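Local structure of endonuclease V (Bacillus subtilis, 3GA2) at residues A[19-31]-A[120-134]. The protein probably cleaves DNA at the second phosphodiester bond 3' to a deoxyinosine, a magnesium-dependent step in the repair of deaminated bases. The protein carries 1 engineered substitution. Residues are numbered along the deposited sequence; the frame is centred on the assembly and turned at random.
Sequences QVQFNLKNRINLS and YLHYNHMGVATHAAF
Leu24 CB lies over one face of the Phe134 ring, 4.0 Å from its centroid and 25° off the normal, a CH-pi contact displaced toward the rim. Ile28 CG1 meets the edge of the same ring near its plane, while Arg27 CB reaches Phe134 CE2 obliquely. The Tyr120 ring receives a more centred CH-pi contact: Leu30 CD2 stands 3.9 Å from the centroid and only 8° off the normal, and Ile28 CG2 approaches the ring obliquely. Asn124 ND2 sits over one face of the Phe22 ring, 3.2 Å from Phe22 CE1, with amide and ring planes nearly perpendicular. The Asn124 OD1 atom accepts a hydrogen bond from Lys25 NZ at 2.6 Å; the ammonium stands above the carbonyl plane, off the lone pairs. A bend at chi3 in the otherwise extended lysine chain turns NZ to this amide.

Met126, a selenomethionine, crosses Leu24 at about a right angle, and its CE packs tightly against Leu24 CB at 3.4 Å. A water joins the segments: it accepts from Gln21 NE2 (2.8 Å), donates to Met126 O, and is hydrogen-bonded to His131 ND1 at 2.9 Å.

The short axes of helices 19-25 and 128-134 pass 10.8 Å apart at 74°, but much of the contact comes from loop 120-127 and from residues 26-30 after the first helix. Within this RNase H-like fold, helix 128-136 is held to strand 188-194 through a hydrogen bond from Thr130 OG1 to Gly193 O, and Val128 and His131 touch helix 96-105.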
# COMPACT_ATOMS: atom_id res chain seq x y z
N GLN A 19 16.82 -0.13 12.65
CA GLN A 19 17.84 0.74 12.09
C GLN A 19 17.49 1.14 10.66
O GLN A 19 17.67 2.29 10.27
CB GLN A 19 19.20 0.05 12.12
CG GLN A 19 20.36 1.02 11.94
CD GLN A 19 20.54 1.94 13.13
OE1 GLN A 19 21.29 2.92 13.08
NE2 GLN A 19 19.85 1.63 14.23
N VAL A 20 16.99 0.18 9.89
CA VAL A 20 16.60 0.45 8.51
C VAL A 20 15.42 1.43 8.49
O VAL A 20 15.44 2.41 7.75
CB VAL A 20 16.19 -0.85 7.76
CG1 VAL A 20 15.73 -0.53 6.35
CG2 VAL A 20 17.37 -1.81 7.71
N GLN A 21 14.41 1.18 9.32
CA GLN A 21 13.25 2.05 9.37
C GLN A 21 13.63 3.47 9.76
O GLN A 21 13.22 4.44 9.11
CB GLN A 21 12.21 1.54 10.36
CG GLN A 21 11.59 0.21 10.00
CD GLN A 21 10.41 -0.14 10.88
OE1 GLN A 21 10.40 0.16 12.08
NE2 GLN A 21 9.41 -0.79 10.30
N PHE A 22 14.41 3.60 10.83
CA PHE A 22 14.81 4.91 11.31
C PHE A 22 15.62 5.69 10.28
O PHE A 22 15.53 6.92 10.21
CB PHE A 22 15.60 4.77 12.62
CG PHE A 22 14.72 4.54 13.83
CD1 PHE A 22 13.70 5.44 14.14
CD2 PHE A 22 14.92 3.45 14.66
CE1 PHE A 22 12.90 5.25 15.26
CE2 PHE A 22 14.12 3.25 15.78
CZ PHE A 22 13.11 4.16 16.08
N ASN A 23 16.39 4.98 9.47
CA ASN A 23 17.18 5.64 8.44
C ASN A 23 16.26 6.19 7.36
O ASN A 23 16.30 7.37 7.04
CB ASN A 23 18.18 4.66 7.83
CG ASN A 23 19.38 4.41 8.72
OD1 ASN A 23 20.17 3.50 8.48
ND2 ASN A 23 19.52 5.23 9.76
N LEU A 24 15.43 5.32 6.80
CA LEU A 24 14.52 5.72 5.74
C LEU A 24 13.48 6.73 6.22
O LEU A 24 13.09 7.63 5.47
CB LEU A 24 13.81 4.50 5.17
CG LEU A 24 14.74 3.45 4.55
CD1 LEU A 24 13.91 2.26 4.10
CD2 LEU A 24 15.51 4.05 3.38
N LYS A 25 13.05 6.60 7.47
CA LYS A 25 12.06 7.49 8.04
C LYS A 25 12.50 8.95 7.97
O LYS A 25 11.67 9.84 7.82
CB LYS A 25 11.78 7.11 9.50
CG LYS A 25 10.65 7.90 10.13
CD LYS A 25 10.23 7.33 11.48
CE LYS A 25 11.33 7.44 12.51
NZ LYS A 25 10.86 6.99 13.85
N ASN A 26 13.80 9.19 8.06
CA ASN A 26 14.29 10.55 8.00
C ASN A 26 14.38 11.04 6.56
O ASN A 26 14.76 12.18 6.30
CB ASN A 26 15.66 10.65 8.68
CG ASN A 26 15.58 10.38 10.17
OD1 ASN A 26 14.80 11.02 10.89
ND2 ASN A 26 16.38 9.44 10.65
N ARG A 27 14.01 10.17 5.62
CA ARG A 27 14.04 10.51 4.20
C ARG A 27 12.63 10.63 3.63
O ARG A 27 12.44 10.67 2.41
CB ARG A 27 14.83 9.45 3.43
CG ARG A 27 16.31 9.38 3.80
CD ARG A 27 17.02 8.22 3.10
NE ARG A 27 16.85 8.28 1.65
CZ ARG A 27 17.32 7.37 0.80
NH1 ARG A 27 17.99 6.32 1.25
NH2 ARG A 27 17.11 7.50 -0.50
N ILE A 28 11.63 10.70 4.50
CA ILE A 28 10.25 10.83 4.07
C ILE A 28 9.95 12.26 3.65
O ILE A 28 10.31 13.21 4.35
CB ILE A 28 9.28 10.42 5.20
CG1 ILE A 28 9.43 8.93 5.48
CG2 ILE A 28 7.84 10.78 4.81
CD1 ILE A 28 8.68 8.43 6.68
N ASN A 29 9.31 12.41 2.50
CA ASN A 29 8.96 13.72 2.00
C ASN A 29 7.53 13.76 1.49
O ASN A 29 7.22 13.21 0.44
CB ASN A 29 9.91 14.12 0.87
CG ASN A 29 9.47 15.39 0.17
OD1 ASN A 29 9.07 16.35 0.82
ND2 ASN A 29 9.53 15.39 -1.15
N LEU A 30 6.67 14.42 2.25
CA LEU A 30 5.25 14.53 1.91
C LEU A 30 4.88 15.90 1.36
O LEU A 30 3.73 16.32 1.48
CB LEU A 30 4.40 14.23 3.14
CG LEU A 30 4.11 12.76 3.50
CD1 LEU A 30 5.18 11.83 2.98
CD2 LEU A 30 3.94 12.65 4.99
N SER A 31 5.84 16.59 0.76
CA SER A 31 5.60 17.92 0.22
C SER A 31 5.02 17.94 -1.20
O SER A 31 4.26 18.84 -1.56
CB SER A 31 6.89 18.74 0.22
OG SER A 31 7.80 18.21 -0.72
N TYR A 120 2.17 6.16 5.94
CA TYR A 120 2.58 7.03 7.04
C TYR A 120 1.82 6.72 8.33
O TYR A 120 2.31 6.97 9.43
CB TYR A 120 2.35 8.49 6.63
CG TYR A 120 3.13 9.51 7.42
CD1 TYR A 120 4.53 9.56 7.34
CD2 TYR A 120 2.48 10.42 8.25
CE1 TYR A 120 5.26 10.50 8.07
CE2 TYR A 120 3.20 11.36 8.99
CZ TYR A 120 4.59 11.39 8.89
OH TYR A 120 5.31 12.31 9.62
N LEU A 121 0.61 6.18 8.20
CA LEU A 121 -0.19 5.82 9.37
C LEU A 121 0.37 4.51 9.90
O LEU A 121 -0.15 3.42 9.63
CB LEU A 121 -1.65 5.64 8.96
CG LEU A 121 -2.69 5.18 9.98
CD1 LEU A 121 -2.87 6.20 11.12
CD2 LEU A 121 -3.98 4.99 9.23
N HIS A 122 1.45 4.63 10.66
CA HIS A 122 2.13 3.47 11.21
C HIS A 122 2.95 3.91 12.42
O HIS A 122 3.40 5.05 12.49
CB HIS A 122 3.04 2.87 10.13
CG HIS A 122 3.93 1.78 10.62
ND1 HIS A 122 5.17 2.01 11.16
CD2 HIS A 122 3.74 0.44 10.67
CE1 HIS A 122 5.71 0.86 11.53
NE2 HIS A 122 4.86 -0.11 11.24
N TYR A 123 3.12 2.99 13.37
CA TYR A 123 3.86 3.23 14.61
C TYR A 123 5.10 4.08 14.39
O TYR A 123 5.42 4.95 15.20
CB TYR A 123 4.31 1.91 15.25
CG TYR A 123 3.20 0.92 15.55
CD1 TYR A 123 3.16 -0.32 14.92
CD2 TYR A 123 2.20 1.23 16.48
CE1 TYR A 123 2.14 -1.24 15.20
CE2 TYR A 123 1.18 0.32 16.76
CZ TYR A 123 1.15 -0.90 16.12
OH TYR A 123 0.13 -1.79 16.38
N ASN A 124 5.82 3.82 13.30
CA ASN A 124 7.02 4.59 13.04
C ASN A 124 6.99 5.21 11.65
O ASN A 124 8.03 5.39 11.02
CB ASN A 124 8.24 3.68 13.21
CG ASN A 124 9.42 4.40 13.82
OD1 ASN A 124 9.27 5.16 14.77
ND2 ASN A 124 10.61 4.15 13.28
N HIS A 125 5.79 5.55 11.20
CA HIS A 125 5.58 6.15 9.88
C HIS A 125 6.29 5.32 8.81
O HIS A 125 6.69 5.84 7.78
CB HIS A 125 6.13 7.59 9.87
CG HIS A 125 5.36 8.54 10.73
ND1 HIS A 125 5.96 9.51 11.49
CD2 HIS A 125 4.02 8.67 10.93
CE1 HIS A 125 5.03 10.20 12.14
NE2 HIS A 125 3.85 9.71 11.81
N MSE A 126 6.43 4.03 9.06
CA MSE A 126 7.12 3.20 8.09
C MSE A 126 6.33 1.99 7.59
O MSE A 126 6.86 0.88 7.50
CB MSE A 126 8.46 2.76 8.69
CG MSE A 126 9.57 2.55 7.67
SE MSE A 126 9.87 4.08 6.50
CE MSE A 126 10.66 3.10 5.05
N GLY A 127 5.05 2.21 7.30
CA GLY A 127 4.21 1.15 6.77
C GLY A 127 4.69 0.79 5.37
O GLY A 127 5.43 1.55 4.74
N VAL A 128 4.25 -0.37 4.87
CA VAL A 128 4.65 -0.85 3.55
C VAL A 128 4.53 0.16 2.41
O VAL A 128 5.43 0.25 1.56
CB VAL A 128 3.87 -2.16 3.19
CG1 VAL A 128 2.39 -1.87 3.00
CG2 VAL A 128 4.46 -2.81 1.93
N ALA A 129 3.45 0.93 2.37
CA ALA A 129 3.29 1.91 1.30
C ALA A 129 4.44 2.93 1.30
O ALA A 129 4.98 3.29 0.25
CB ALA A 129 1.95 2.63 1.42
N THR A 130 4.81 3.41 2.48
CA THR A 130 5.88 4.38 2.60
C THR A 130 7.23 3.72 2.28
O THR A 130 8.01 4.22 1.48
CB THR A 130 5.93 4.98 4.02
OG1 THR A 130 4.71 5.70 4.27
CG2 THR A 130 7.12 5.94 4.17
N HIS A 131 7.47 2.58 2.91
CA HIS A 131 8.70 1.83 2.73
C HIS A 131 8.95 1.45 1.26
O HIS A 131 10.04 1.65 0.74
CB HIS A 131 8.66 0.56 3.61
CG HIS A 131 10.01 -0.04 3.87
ND1 HIS A 131 10.22 -0.99 4.85
CD2 HIS A 131 11.21 0.16 3.28
CE1 HIS A 131 11.49 -1.35 4.84
NE2 HIS A 131 12.12 -0.66 3.90
N ALA A 132 7.93 0.91 0.60
CA ALA A 132 8.06 0.52 -0.80
C ALA A 132 8.40 1.71 -1.70
O ALA A 132 9.07 1.55 -2.72
CB ALA A 132 6.77 -0.13 -1.28
N ALA A 133 7.94 2.90 -1.32
CA ALA A 133 8.20 4.09 -2.12
C ALA A 133 9.67 4.31 -2.42
O ALA A 133 10.03 4.68 -3.54
CB ALA A 133 7.63 5.32 -1.43
N PHE A 134 10.53 4.09 -1.44
CA PHE A 134 11.96 4.28 -1.66
C PHE A 134 12.47 3.39 -2.79
O PHE A 134 13.25 3.84 -3.63
CB PHE A 134 12.75 4.03 -0.38
CG PHE A 134 12.40 4.95 0.74
CD1 PHE A 134 11.51 4.56 1.73
CD2 PHE A 134 12.94 6.23 0.79
CE1 PHE A 134 11.16 5.43 2.76
CE2 PHE A 134 12.60 7.11 1.82
CZ PHE A 134 11.71 6.71 2.81
O HOH W 1 9.16 -0.93 7.50